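PDB 3T6C: D-galactonate dehydratase family member RspA from Pantoea ananatis, which dehydrates D-gluconate to 2-dehydro-3-deoxy-D-gluconate with low activity in vitro, using one magnesium ion per subunit. Local coordinates for residues K224-P227 with R228-H232; H232-K236 with L237-V241; W282-M285 with L286-S290; I336-L340 with N341-T345; A360-H363 with L364-S367. One frame throughout, in Å; residues are numbered along the deposited sequence. Where two conformers were deposited one is given.

Interaction 1 (K224-P227 with R228-H232); sequences KSIP and RLFDH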
loop_
_atom_site.group_PDB
_atom_site.type_symbol
_atom_site.label_atom_id
_atom_site.label_comp_id
_atom_site.label_asym_id
_atom_site.label_seq_id
_atom_site.Cartn_x
_atom_site.Cartn_y
_atom_site.Cartn_z
ATOM N N LYS A 224 32.945 10.211 1.415
ATOM C CA LYS A 224 33.829 9.611 0.385
ATOM C C LYS A 224 34.995 8.856 1.024
ATOM O O LYS A 224 35.491 7.879 0.447
ATOM C CB LYS A 224 34.301 10.690 -0.605
ATOM C CG LYS A 224 33.169 11.319 -1.407
ATOM C CD LYS A 224 33.700 12.475 -2.270
ATOM C CE LYS A 224 32.634 13.076 -3.181
ATOM N NZ LYS A 224 31.872 14.160 -2.519
ATOM N N SER A 225 35.429 9.250 2.208
ATOM C CA SER A 225 36.592 8.633 2.810
ATOM C C SER A 225 36.288 7.212 3.251
ATOM O O SER A 225 37.211 6.380 3.380
ATOM C CB SER A 225 37.101 9.463 4.007
ATOM O OG SER A 225 36.346 9.246 5.211
ATOM N N ILE A 226 35.013 6.945 3.522
ATOM C CA ILE A 226 34.681 5.721 4.255
ATOM C C ILE A 226 34.854 4.397 3.446
ATOM O O ILE A 226 35.463 3.441 3.943
ATOM C CB ILE A 226 33.310 5.856 4.973
ATOM C CG1 ILE A 226 33.380 6.863 6.131
ATOM C CG2 ILE A 226 32.870 4.506 5.631
ATOM C CD1 ILE A 226 34.600 6.700 7.118
ATOM N N PRO A 227 34.303 4.315 2.224
ATOM C CA PRO A 227 34.542 3.066 1.484
ATOM C C PRO A 227 36.050 2.832 1.254
ATOM O O PRO A 227 36.466 1.670 1.273
ATOM C CB PRO A 227 33.786 3.290 0.156
ATOM C CG PRO A 227 32.637 4.223 0.585
ATOM C CD PRO A 227 33.317 5.183 1.560
ATOM N N ARG A 228 36.858 3.866 1.034
ATOM C CA ARG A 228 38.301 3.693 0.895
ATOM C C ARG A 228 38.921 3.117 2.171
ATOM O O ARG A 228 39.795 2.207 2.101
ATOM C CB ARG A 228 38.973 5.041 0.538
ATOM C CG ARG A 228 38.449 5.673 -0.764
ATOM C CD ARG A 228 39.183 6.982 -1.226
ATOM N NE ARG A 228 39.798 7.715 -0.118
ATOM C CZ ARG A 228 39.501 8.968 0.242
ATOM N NH1 ARG A 228 38.594 9.681 -0.430
ATOM N NH2 ARG A 228 40.124 9.512 1.289
ATOM N N LEU A 229 38.489 3.627 3.327
ATOM C CA LEU A 229 38.980 3.089 4.607
ATOM C C LEU A 229 38.714 1.595 4.701
ATOM O O LEU A 229 39.601 0.809 5.051
ATOM C CB LEU A 229 38.337 3.839 5.800
ATOM C CG LEU A 229 38.657 3.247 7.178
ATOM C CD1 LEU A 229 40.161 3.362 7.591
ATOM C CD2 LEU A 229 37.751 3.943 8.165
ATOM N N PHE A 230 37.485 1.174 4.409
ATOM C CA PHE A 230 37.142 -0.232 4.529
ATOM C C PHE A 230 37.768 -1.127 3.492
ATOM O O PHE A 230 38.107 -2.276 3.803
ATOM C CB PHE A 230 35.634 -0.463 4.755
ATOM C CG PHE A 230 35.219 -0.050 6.135
ATOM C CD1 PHE A 230 35.347 -0.940 7.174
ATOM C CD2 PHE A 230 34.814 1.254 6.404
ATOM C CE1 PHE A 230 35.090 -0.555 8.469
ATOM C CE2 PHE A 230 34.522 1.651 7.706
ATOM C CZ PHE A 230 34.652 0.729 8.743
ATOM N N ASP A 231 38.010 -0.581 2.300
ATOM C CA ASP A 231 38.805 -1.348 1.313
ATOM C C ASP A 231 40.203 -1.637 1.868
ATOM O O ASP A 231 40.706 -2.783 1.772
ATOM C CB ASP A 231 38.886 -0.529 0.034
ATOM C CG ASP A 231 39.502 -1.294 -1.125
ATOM O OD1 ASP A 231 38.909 -2.270 -1.600
ATOM O OD2 ASP A 231 40.585 -0.910 -1.560
ATOM N N HIS A 232 40.827 -0.631 2.482
ATOM C CA HIS A 232 42.185 -0.793 3.000
ATOM C C HIS A 232 42.148 -1.787 4.136
ATOM O O HIS A 232 43.009 -2.679 4.210
ATOM C CB HIS A 232 42.709 0.551 3.519
ATOM C CG HIS A 232 44.009 0.423 4.244
ATOM N ND1 HIS A 232 45.205 0.319 3.572
ATOM C CD2 HIS A 232 44.308 0.371 5.569
ATOM C CE1 HIS A 232 46.196 0.228 4.446
ATOM N NE2 HIS A 232 45.679 0.241 5.661
#
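K224 meets R228 one helical turn on: its carbonyl O lies 3.7 Å from R228 NH1, oblique to the guanidinium, while its own ammonium reaches a salt bridge with E242 of a second subunit. S225 is touched from above, since its CA sits 3.8 Å over one face of the R228 guanidinium, near the rim. The arginine chain folds back there because it bends at chi3 (-26°). S225 O also accepts the N-H of L229 at 3.0 Å, and S225 OG bonds to Y222 O. All of this lies on helix 219-237, an outer helix of the enolase-type barrel domain. I226 lies alongside F230, both pointing the same way, with I226 CG2 3.9 Å from F230 CD2. The I226 carbonyl O comes in at the ring's edge, 3.4 Å from F230 CD2, and accepts F230 N in a nearly straight bond (165°). P227, whose ring nitrogen has no hydrogen for the preceding turn, kinks the helix but keeps the pattern on its carbonyl side: its O receives D231 N at 2.9 Å.

Interaction 2 (H232-K236 with L237-V241); sequences HLRNK and LGFSV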
loop_
_atom_site.group_PDB
_atom_site.type_symbol
_atom_site.label_atom_id
_atom_site.label_comp_id
_atom_site.label_asym_id
_atom_site.label_seq_id
_atom_site.Cartn_x
_atom_site.Cartn_y
_atom_site.Cartn_z
ATOM N N HIS A 232 40.827 -0.631 2.482
ATOM C CA HIS A 232 42.185 -0.793 3.000
ATOM C C HIS A 232 42.148 -1.787 4.136
ATOM O O HIS A 232 43.009 -2.679 4.210
ATOM C CB HIS A 232 42.709 0.551 3.519
ATOM C CG HIS A 232 44.009 0.423 4.244
ATOM N ND1 HIS A 232 45.205 0.319 3.572
ATOM C CD2 HIS A 232 44.308 0.371 5.569
ATOM C CE1 HIS A 232 46.196 0.228 4.446
ATOM N NE2 HIS A 232 45.679 0.241 5.661
ATOM N N LEU A 233 41.173 -1.662 5.031
ATOM C CA LEU A 233 41.117 -2.560 6.189
ATOM C C LEU A 233 40.886 -3.998 5.770
ATOM O O LEU A 233 41.492 -4.882 6.314
ATOM C CB LEU A 233 40.038 -2.111 7.183
ATOM C CG LEU A 233 40.323 -0.763 7.866
ATOM C CD1 LEU A 233 39.077 -0.378 8.662
ATOM C CD2 LEU A 233 41.576 -0.808 8.783
ATOM N N ARG A 234 40.020 -4.237 4.784
ATOM C CA ARG A 234 39.815 -5.605 4.321
ATOM C C ARG A 234 41.065 -6.146 3.637
ATOM O O ARG A 234 41.400 -7.319 3.793
ATOM C CB ARG A 234 38.601 -5.694 3.399
ATOM C CG ARG A 234 37.285 -5.525 4.155
ATOM C CD ARG A 234 37.157 -6.672 5.205
ATOM N NE ARG A 234 35.820 -6.737 5.799
ATOM C CZ ARG A 234 35.512 -7.275 6.970
ATOM N NH1 ARG A 234 36.435 -7.871 7.738
ATOM N NH2 ARG A 234 34.250 -7.274 7.354
ATOM N N ASN A 235 41.769 -5.289 2.892
ATOM C CA ASN A 235 42.994 -5.697 2.210
ATOM C C ASN A 235 44.054 -6.145 3.209
ATOM O O ASN A 235 44.777 -7.122 2.971
ATOM C CB ASN A 235 43.521 -4.534 1.370
ATOM C CG ASN A 235 44.777 -4.898 0.573
ATOM O OD1 ASN A 235 44.930 -6.035 0.122
ATOM N ND2 ASN A 235 45.664 -3.935 0.391
ATOM N N LYS A 236 44.181 -5.386 4.291
ATOM C CA LYS A 236 45.215 -5.633 5.306
ATOM C C LYS A 236 44.828 -6.647 6.406
ATOM O O LYS A 236 45.706 -7.370 6.925
ATOM C CB LYS A 236 45.657 -4.289 5.914
ATOM C CG LYS A 236 46.326 -3.284 4.937
ATOM C CD LYS A 236 47.438 -3.914 4.136
ATOM C CE LYS A 236 48.076 -2.908 3.198
ATOM N NZ LYS A 236 49.388 -3.434 2.677
ATOM N N LEU A 237 43.579 -6.579 6.880
ATOM C CA LEU A 237 43.112 -7.417 7.987
ATOM C C LEU A 237 42.331 -8.660 7.611
ATOM O O LEU A 237 42.211 -9.592 8.450
ATOM C CB LEU A 237 42.205 -6.606 8.916
ATOM C CG LEU A 237 42.701 -5.283 9.493
ATOM C CD1 LEU A 237 41.631 -4.645 10.379
ATOM C CD2 LEU A 237 44.010 -5.482 10.217
ATOM N N GLY A 238 41.844 -8.725 6.372
ATOM C CA GLY A 238 41.057 -9.885 5.976
ATOM C C GLY A 238 39.563 -9.835 6.304
ATOM O O GLY A 238 39.088 -8.854 6.877
ATOM N N PHE A 239 38.832 -10.884 5.920
ATOM C CA PHE A 239 37.374 -10.950 6.105
ATOM C C PHE A 239 36.890 -11.756 7.290
ATOM O O PHE A 239 35.685 -11.858 7.508
ATOM C CB PHE A 239 36.692 -11.448 4.797
ATOM C CG PHE A 239 36.584 -10.386 3.741
ATOM C CD1 PHE A 239 35.414 -9.618 3.631
ATOM C CD2 PHE A 239 37.632 -10.107 2.884
ATOM C CE1 PHE A 239 35.303 -8.622 2.682
ATOM C CE2 PHE A 239 37.520 -9.095 1.917
ATOM C CZ PHE A 239 36.319 -8.334 1.841
ATOM N N SER A 240 37.770 -12.337 8.090
ATOM C CA SER A 240 37.254 -13.073 9.235
ATOM C C SER A 240 36.756 -12.141 10.314
ATOM O O SER A 240 35.715 -12.392 10.921
ATOM C CB SER A 240 38.297 -14.000 9.835
ATOM O OG SER A 240 38.739 -14.922 8.852
ATOM N N VAL A 241 37.507 -11.077 10.573
ATOM C CA VAL A 241 37.139 -10.171 11.649
ATOM C C VAL A 241 35.866 -9.416 11.278
ATOM O O VAL A 241 35.657 -9.075 10.117
ATOM C CB VAL A 241 38.313 -9.165 11.934
ATOM C CG1 VAL A 241 38.577 -8.289 10.738
ATOM C CG2 VAL A 241 38.055 -8.347 13.189
#
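R234 NH1 is gripped by two backbone carbonyls of the loop that follows its helix. V241 O lies 2.8 Å from R234 NH1, in the guanidinium plane, and the N-H points almost straight at it (176°). The second acceptor, G238 O, is 3.0 Å from R234 NH1 and somewhat tilted from that plane, but it receives the N-H on a lone pair in its own carbonyl plane. The chain arrives there by a bend at chi2 (-61°), which lays its aliphatic part across the ring of F239. R234 CD stands 3.7 Å from the F239 ring centroid, over the centre of the face, a CH-pi contact; the guanidinium and ring planes are only 21° apart. L233 and L237 run side by side on another flank, L233 CD2 4.2 Å from L237 CD1, while L233 O takes the N-H of L237. At G238, where phi turns positive, the chain leaves helix 219-237, and G238 N still bonds back to R234 O at 3.0 Å. F239 packs against K224 of a third subunit. R234 NE bonds to Y266 O and NH2, weakly, to Q267 O, so all three guanidinium nitrogens meet backbone carbonyls. The charge is probably stabilised by the carbonyls that ring it, which tie the helix end to the loop before strand 242-246.

Interaction 3 (W282-M285 with L286-S290); sequences WLKM and LRQQS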
loop_
_atom_site.group_PDB
_atom_site.type_symbol
_atom_site.label_atom_id
_atom_site.label_comp_id
_atom_site.label_asym_id
_atom_site.label_seq_id
_atom_site.Cartn_x
_atom_site.Cartn_y
_atom_site.Cartn_z
ATOM N N TRP A 282 13.309 7.921 5.824
ATOM C CA TRP A 282 14.186 7.641 4.709
ATOM C C TRP A 282 14.693 6.181 4.696
ATOM O O TRP A 282 15.280 5.727 3.698
ATOM C CB TRP A 282 15.395 8.608 4.791
ATOM C CG TRP A 282 15.060 10.007 4.334
ATOM C CD1 TRP A 282 14.519 11.048 5.092
ATOM C CD2 TRP A 282 15.204 10.504 2.995
ATOM N NE1 TRP A 282 14.359 12.145 4.271
ATOM C CE2 TRP A 282 14.745 11.843 2.988
ATOM C CE3 TRP A 282 15.682 9.947 1.803
ATOM C CZ2 TRP A 282 14.758 12.642 1.838
ATOM C CZ3 TRP A 282 15.699 10.756 0.642
ATOM C CH2 TRP A 282 15.244 12.074 0.666
ATOM N N LEU A 283 14.544 5.469 5.806
ATOM C CA LEU A 283 15.055 4.100 5.828
ATOM C C LEU A 283 14.239 3.196 4.907
ATOM O O LEU A 283 14.797 2.177 4.480
ATOM C CB LEU A 283 15.110 3.515 7.267
ATOM C CG LEU A 283 16.223 4.184 8.072
ATOM C CD1 LEU A 283 16.059 3.792 9.565
ATOM C CD2 LEU A 283 17.580 3.743 7.584
ATOM N N LYS A 284 12.978 3.536 4.593
ATOM C CA LYS A 284 12.243 2.717 3.609
ATOM C C LYS A 284 13.003 2.700 2.287
ATOM O O LYS A 284 13.257 1.650 1.691
ATOM C CB LYS A 284 10.858 3.275 3.395
ATOM C CG LYS A 284 10.183 2.493 2.239
ATOM C CD LYS A 284 8.691 2.857 2.204
ATOM C CE LYS A 284 8.032 2.351 0.943
ATOM N NZ LYS A 284 6.701 2.988 0.793
ATOM N N MET A 285 13.456 3.861 1.831
ATOM C CA MET A 285 14.194 3.885 0.593
ATOM C C MET A 285 15.514 3.144 0.706
ATOM O O MET A 285 15.902 2.355 -0.190
ATOM C CB MET A 285 14.436 5.339 0.188
ATOM C CG MET A 285 15.225 5.428 -1.107
ATOM S SD MET A 285 15.453 7.152 -1.613
ATOM C CE MET A 285 16.569 6.946 -3.009
ATOM N N LEU A 286 16.256 3.416 1.783
ATOM C CA LEU A 286 17.535 2.729 1.963
ATOM C C LEU A 286 17.387 1.206 1.863
ATOM O O LEU A 286 18.224 0.541 1.224
ATOM C CB LEU A 286 18.156 3.106 3.306
ATOM C CG LEU A 286 19.571 2.609 3.516
ATOM C CD1 LEU A 286 20.301 3.602 4.486
ATOM C CD2 LEU A 286 19.667 1.201 4.103
ATOM N N ARG A 287 16.361 0.642 2.502
ATOM C CA ARG A 287 16.215 -0.822 2.576
ATOM C C ARG A 287 15.674 -1.433 1.291
ATOM O O ARG A 287 15.660 -2.641 1.162
ATOM C CB ARG A 287 15.348 -1.173 3.790
ATOM C CG ARG A 287 15.987 -0.697 5.088
ATOM C CD ARG A 287 17.186 -1.556 5.491
ATOM N NE ARG A 287 16.750 -2.742 6.211
ATOM C CZ ARG A 287 17.575 -3.561 6.855
ATOM N NH1 ARG A 287 18.888 -3.416 6.745
ATOM N NH2 ARG A 287 17.071 -4.511 7.660
ATOM N N GLN A 288 15.250 -0.623 0.332
ATOM C CA GLN A 288 14.904 -1.177 -0.989
ATOM C C GLN A 288 16.122 -1.322 -1.865
ATOM O O GLN A 288 16.033 -1.908 -2.953
ATOM C CB GLN A 288 13.855 -0.299 -1.681
ATOM C CG GLN A 288 12.567 -0.250 -0.885
ATOM C CD GLN A 288 11.501 0.613 -1.537
ATOM O OE1 GLN A 288 11.089 1.658 -0.995
ATOM N NE2 GLN A 288 11.060 0.198 -2.702
ATOM N N GLN A 289 17.250 -0.755 -1.418
ATOM C CA GLN A 289 18.510 -0.679 -2.206
ATOM C C GLN A 289 19.670 -1.472 -1.650
ATOM O O GLN A 289 20.481 -1.988 -2.441
ATOM C CB GLN A 289 18.908 0.754 -2.547
ATOM C CG GLN A 289 17.828 1.446 -3.365
ATOM C CD GLN A 289 18.325 2.758 -3.947
ATOM O OE1 GLN A 289 19.530 2.924 -4.232
ATOM N NE2 GLN A 289 17.397 3.696 -4.151
ATOM N N SER A 290 19.928 -1.352 -0.350
ATOM C CA SER A 290 21.183 -1.861 0.252
ATOM C C SER A 290 20.992 -3.097 1.112
ATOM O O SER A 290 19.976 -3.237 1.807
ATOM C CB SER A 290 21.819 -0.790 1.127
ATOM O OG SER A 290 23.092 -1.289 1.557
#
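The backbone of W282-M285 passes into L286-S290 as a short helix whose bonding changes along its length. L286 N donates to W282 O at 3.2 Å and R287 N to L283 O at 3.0 Å, the usual i to i+4 spacing. Q288 N then divides between two acceptors: its bond to K284 O is weak, and the one to M285 O is 3.1 Å long with the donor well above the carbonyl plane. This is a tightening toward 3-10 geometry. L286 O in turn receives both Q289 N and S290 N. Helix 283-289 connects parallel strands 270-272 and 294-296 in a beta-alpha-beta unit of the barrel. On its inner side L283 and L286 lie alongside each other, L283 CD2 4.1 Å from L286 CD1, and both reach strand 294-296. M285 is fully extended, its CG anti to the backbone N (chi1 179°), which brings its methyl CE to 3.5 Å from Q289 NE2. That amide is held at both ends: OE1 bonds K261, and NE2 bonds the backbone O atoms of R287 and S290 of a second subunit. R287 turns away to a salt bridge with D316.

Interaction 4 (I336-L340 with N341-T345); sequences IYSEL and NGVRT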
loop_
_atom_site.group_PDB
_atom_site.type_symbol
_atom_site.label_atom_id
_atom_site.label_comp_id
_atom_site.label_asym_id
_atom_site.label_seq_id
_atom_site.Cartn_x
_atom_site.Cartn_y
_atom_site.Cartn_z
ATOM N N ILE A 336 12.142 -8.086 23.032
ATOM C CA ILE A 336 11.122 -9.070 22.587
ATOM C C ILE A 336 10.437 -8.632 21.282
ATOM O O ILE A 336 10.271 -9.443 20.343
ATOM C CB ILE A 336 10.100 -9.293 23.701
ATOM C CG1 ILE A 336 10.761 -10.158 24.785
ATOM C CG2 ILE A 336 8.798 -9.943 23.111
ATOM C CD1 ILE A 336 9.957 -10.225 26.087
ATOM N N TYR A 337 10.081 -7.368 21.195
ATOM C CA TYR A 337 9.461 -6.884 19.949
ATOM C C TYR A 337 10.431 -7.076 18.763
ATOM O O TYR A 337 10.034 -7.466 17.670
ATOM C CB TYR A 337 9.096 -5.394 20.119
ATOM C CG TYR A 337 7.995 -4.977 19.176
ATOM C CD1 TYR A 337 6.672 -5.141 19.559
ATOM C CD2 TYR A 337 8.277 -4.435 17.930
ATOM C CE1 TYR A 337 5.630 -4.828 18.714
ATOM C CE2 TYR A 337 7.224 -4.132 17.059
ATOM C CZ TYR A 337 5.923 -4.347 17.453
ATOM O OH TYR A 337 4.888 -3.999 16.603
ATOM N N SER A 338 11.714 -6.834 19.013
ATOM C CA SER A 338 12.761 -7.069 18.008
ATOM C C SER A 338 12.879 -8.551 17.670
ATOM O O SER A 338 12.907 -8.928 16.459
ATOM C CB SER A 338 14.110 -6.532 18.530
ATOM O OG SER A 338 13.999 -5.137 18.752
ATOM N N GLU A 339 12.892 -9.403 18.706
ATOM C CA GLU A 339 13.046 -10.839 18.521
ATOM C C GLU A 339 12.007 -11.382 17.550
ATOM O O GLU A 339 12.316 -12.190 16.654
ATOM C CB GLU A 339 12.867 -11.510 19.911
ATOM C CG GLU A 339 12.927 -13.051 19.871
ATOM C CD GLU A 339 12.554 -13.692 21.222
ATOM O OE1 GLU A 339 12.508 -12.993 22.262
ATOM O OE2 GLU A 339 12.263 -14.898 21.208
ATOM N N LEU A 340 10.759 -10.975 17.738
ATOM C CA LEU A 340 9.670 -11.532 16.917
ATOM C C LEU A 340 9.700 -10.990 15.483
ATOM O O LEU A 340 9.040 -11.546 14.598
ATOM C CB LEU A 340 8.316 -11.272 17.602
ATOM C CG LEU A 340 7.812 -12.252 18.709
ATOM C CD1 LEU A 340 8.894 -12.644 19.701
ATOM C CD2 LEU A 340 6.598 -11.687 19.457
ATOM N N ASN A 341 10.430 -9.891 15.270
ATOM C CA ASN A 341 10.693 -9.336 13.922
ATOM C C ASN A 341 12.037 -9.748 13.334
ATOM O O ASN A 341 12.448 -9.195 12.325
ATOM C CB ASN A 341 10.530 -7.795 13.966
ATOM C CG ASN A 341 9.074 -7.429 13.947
ATOM O OD1 ASN A 341 8.432 -7.546 12.878
ATOM N ND2 ASN A 341 8.507 -7.060 15.122
ATOM N N GLY A 342 12.776 -10.632 14.014
ATOM C CA GLY A 342 14.087 -11.040 13.479
ATOM C C GLY A 342 15.172 -9.992 13.610
ATOM O O GLY A 342 16.247 -10.091 12.956
ATOM N N VAL A 343 14.946 -8.998 14.482
ATOM C CA VAL A 343 15.931 -7.928 14.699
ATOM C C VAL A 343 16.728 -8.232 15.978
ATOM O O VAL A 343 16.149 -8.727 16.949
ATOM C CB VAL A 343 15.153 -6.596 14.865
ATOM C CG1 VAL A 343 16.122 -5.460 15.320
ATOM C CG2 VAL A 343 14.517 -6.228 13.511
ATOM N N ARG A 344 18.035 -7.947 16.000
ATOM C CA ARG A 344 18.808 -8.271 17.196
ATOM C C ARG A 344 19.173 -7.041 18.042
ATOM O O ARG A 344 19.021 -5.907 17.605
ATOM C CB ARG A 344 20.095 -9.041 16.801
ATOM C CG ARG A 344 19.737 -10.376 16.110
ATOM C CD ARG A 344 20.927 -11.347 16.100
ATOM N NE ARG A 344 21.961 -10.892 15.197
ATOM C CZ ARG A 344 23.104 -11.548 15.066
ATOM N NH1 ARG A 344 23.325 -12.647 15.785
ATOM N NH2 ARG A 344 24.060 -11.108 14.241
ATOM N N THR A 345 19.694 -7.282 19.240
ATOM C CA THR A 345 19.982 -6.151 20.164
ATOM C C THR A 345 21.451 -5.733 20.102
ATOM O O THR A 345 22.357 -6.588 19.948
ATOM C CB THR A 345 19.590 -6.480 21.637
ATOM O OG1 THR A 345 20.526 -7.440 22.166
ATOM C CG2 THR A 345 18.182 -7.054 21.707
HETATM O O HOH W 1 15.695 -11.628 16.346
#
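N341 lays its amide beside the ring of Y337, both side chains pointing the same way, with N341 ND2 3.7 Å from Y337 CE2 and the two planes 37° apart. With CG set beside its own backbone N (chi1 -78°), the asparagine turns back over the last helical turn, and ND2 donates to Y337 O at 3.0 Å. The bond is fairly straight at 161°, and the acceptor lies in the amide plane. The backbone N of N341 adds only weak bonds, to Y337 O and S338 O. N341 ND2 also bonds Y337 OH of a fifth subunit, and OD1 bonds K307 of that same subunit, so the amide serves the interface as well as the helix end. S338 packs against V343: its CB is 3.8 Å from V343 CB and 3.4 Å from V343 O. S338 OG is directed back to I334 O. A water bridges the carbonyls, donating to V343 O at 3.0 Å and more weakly to E339 O. Two backbone bonds close the helix: V343 N to S338 O at 2.8 Å, and G342 N to E339 O, with the donor high above the carbonyl plane. Together with the positive phi of G342, a conformation that favours glycine, these two bonds make a Schellman motif. It ends helix 328-340 and turns the chain into strand 344-345, completing a beta-alpha-beta unit of the barrel.

Interaction 5 (A360-H363 with L364-S367); sequences ANMH and LDLS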
loop_
_atom_site.group_PDB
_atom_site.type_symbol
_atom_site.label_atom_id
_atom_site.label_comp_id
_atom_site.label_asym_id
_atom_site.label_seq_id
_atom_site.Cartn_x
_atom_site.Cartn_y
_atom_site.Cartn_z
ATOM N N ALA A 360 23.097 -3.843 33.596
ATOM C CA ALA A 360 21.751 -4.036 33.076
ATOM C C ALA A 360 21.774 -4.457 31.608
ATOM O O ALA A 360 21.098 -5.416 31.243
ATOM C CB ALA A 360 21.007 -2.726 33.184
ATOM N N ASN A 361 22.596 -3.772 30.790
ATOM C CA ASN A 361 22.726 -4.181 29.376
ATOM C C ASN A 361 23.080 -5.656 29.304
ATOM O O ASN A 361 22.523 -6.418 28.500
ATOM C CB ASN A 361 23.844 -3.450 28.646
ATOM C CG ASN A 361 23.551 -2.007 28.382
ATOM O OD1 ASN A 361 22.401 -1.555 28.377
ATOM N ND2 ASN A 361 24.626 -1.264 28.041
ATOM N N MET A 362 24.047 -6.068 30.132
ATOM C CA MET A 362 24.585 -7.413 30.008
ATOM C C MET A 362 23.613 -8.485 30.546
ATOM O O MET A 362 23.636 -9.615 30.054
ATOM C CB MET A 362 25.955 -7.504 30.697
ATOM C CG MET A 362 26.986 -6.806 29.814
ATOM S SD MET A 362 28.607 -6.930 30.512
ATOM C CE MET A 362 29.545 -5.984 29.276
ATOM N N HIS A 363 22.800 -8.138 31.562
ATOM C CA HIS A 363 21.783 -9.067 32.044
ATOM C C HIS A 363 20.704 -9.293 30.987
ATOM O O HIS A 363 20.267 -10.429 30.795
ATOM C CB HIS A 363 21.195 -8.593 33.355
ATOM C CG HIS A 363 22.080 -8.872 34.533
ATOM N ND1 HIS A 363 21.621 -9.486 35.685
ATOM C CD2 HIS A 363 23.395 -8.618 34.740
ATOM C CE1 HIS A 363 22.614 -9.587 36.557
ATOM N NE2 HIS A 363 23.701 -9.056 36.016
ATOM N N LEU A 364 20.302 -8.232 30.300
ATOM C CA LEU A 364 19.446 -8.383 29.105
ATOM C C LEU A 364 20.154 -9.213 28.050
ATOM O O LEU A 364 19.554 -10.149 27.492
ATOM C CB LEU A 364 19.071 -7.017 28.527
ATOM C CG LEU A 364 18.004 -6.265 29.356
ATOM C CD1 LEU A 364 18.231 -4.753 29.164
ATOM C CD2 LEU A 364 16.618 -6.678 28.891
ATOM N N ASP A 365 21.404 -8.880 27.747
ATOM C CA ASP A 365 22.144 -9.634 26.745
ATOM C C ASP A 365 22.194 -11.120 27.033
ATOM O O ASP A 365 22.018 -11.924 26.115
ATOM C CB ASP A 365 23.601 -9.161 26.685
ATOM C CG ASP A 365 23.775 -7.755 26.143
ATOM O OD1 ASP A 365 22.908 -7.210 25.425
ATOM O OD2 ASP A 365 24.880 -7.195 26.435
ATOM N N LEU A 366 22.459 -11.505 28.292
ATOM C CA LEU A 366 22.502 -12.931 28.630
ATOM C C LEU A 366 21.172 -13.653 28.424
ATOM O O LEU A 366 21.196 -14.865 28.079
ATOM C CB LEU A 366 22.969 -13.118 30.073
ATOM C CG LEU A 366 24.447 -12.854 30.264
ATOM C CD1 LEU A 366 24.735 -12.867 31.766
ATOM C CD2 LEU A 366 25.257 -13.987 29.607
ATOM N N SER A 367 20.053 -12.946 28.658
ATOM C CA SER A 367 18.738 -13.586 28.668
ATOM C C SER A 367 17.966 -13.453 27.359
ATOM O O SER A 367 16.841 -13.981 27.237
ATOM C CB SER A 367 17.913 -13.082 29.868
ATOM O OG SER A 367 17.794 -11.667 29.804
#
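The last turns of helix 355-367, which follows strand 344-345 in the enolase-type barrel, are regular at first: L364 N donates to A360 O at an almost linear 178°, D365 N to N361 O at 2.8 Å, and L366 N to M362 O at 2.8 Å. D365 curls back on this backbone, CG beside its own N (chi1 -68°), which places the carboxylate against the N361 carbonyl. N361 O comes closest to D365 CG, 3.0 Å, with both carboxylate oxygens at 3.2 Å and no hydrogen bond between these acceptors. A hydrogen bond from Q374 NE2 to D365 OD2 would offset part of that unfavourable approach. The M362 chain, extended beyond CG, crosses D365 at a slant, with M362 CG 4.0 Å from D365 OD2. L366 CG rests 3.3 Å from M362 O, and L364 CD1 lies 3.6 Å from A360 O. At the end of the helix the S367 N-H bond to H363 O is weak, and S367 OG lies 2.9 Å from the same oxygen. H363 ND1 accepts a hydrogen bond from the backbone N of Y134. Around the helix, A360 and L364 face helix 328-340, L366 and D365 touch strand 145-151, and H363 reaches helix 133-136, while N361 ND2 makes a weak bond to the backbone O of substrate-binding H348.

In the fold
All five contacts are local ones within the enolase-type C-terminal domain, and they follow one another along the chain. Interactions 1 and 2 share H232 and helix 219-237, with centres 12 Å apart; the second carries the chain off that helix toward strand 242-246. Interaction 3 belongs to helix 283-289, its centre 21 Å from that of interaction 1. Interactions 4 and 5 are neighbours, 15 Å between centres, and touch where T345 OG1 lies 4.0 Å from D365 OD1. The centres of interactions 1 and 5 are 34 Å apart. The helices thus stand at different places around the barrel whose magnesium ligands lie on or just after its strands, and interactions 2, 3 and 4 also meet a third subunit, linking barrel to assembly.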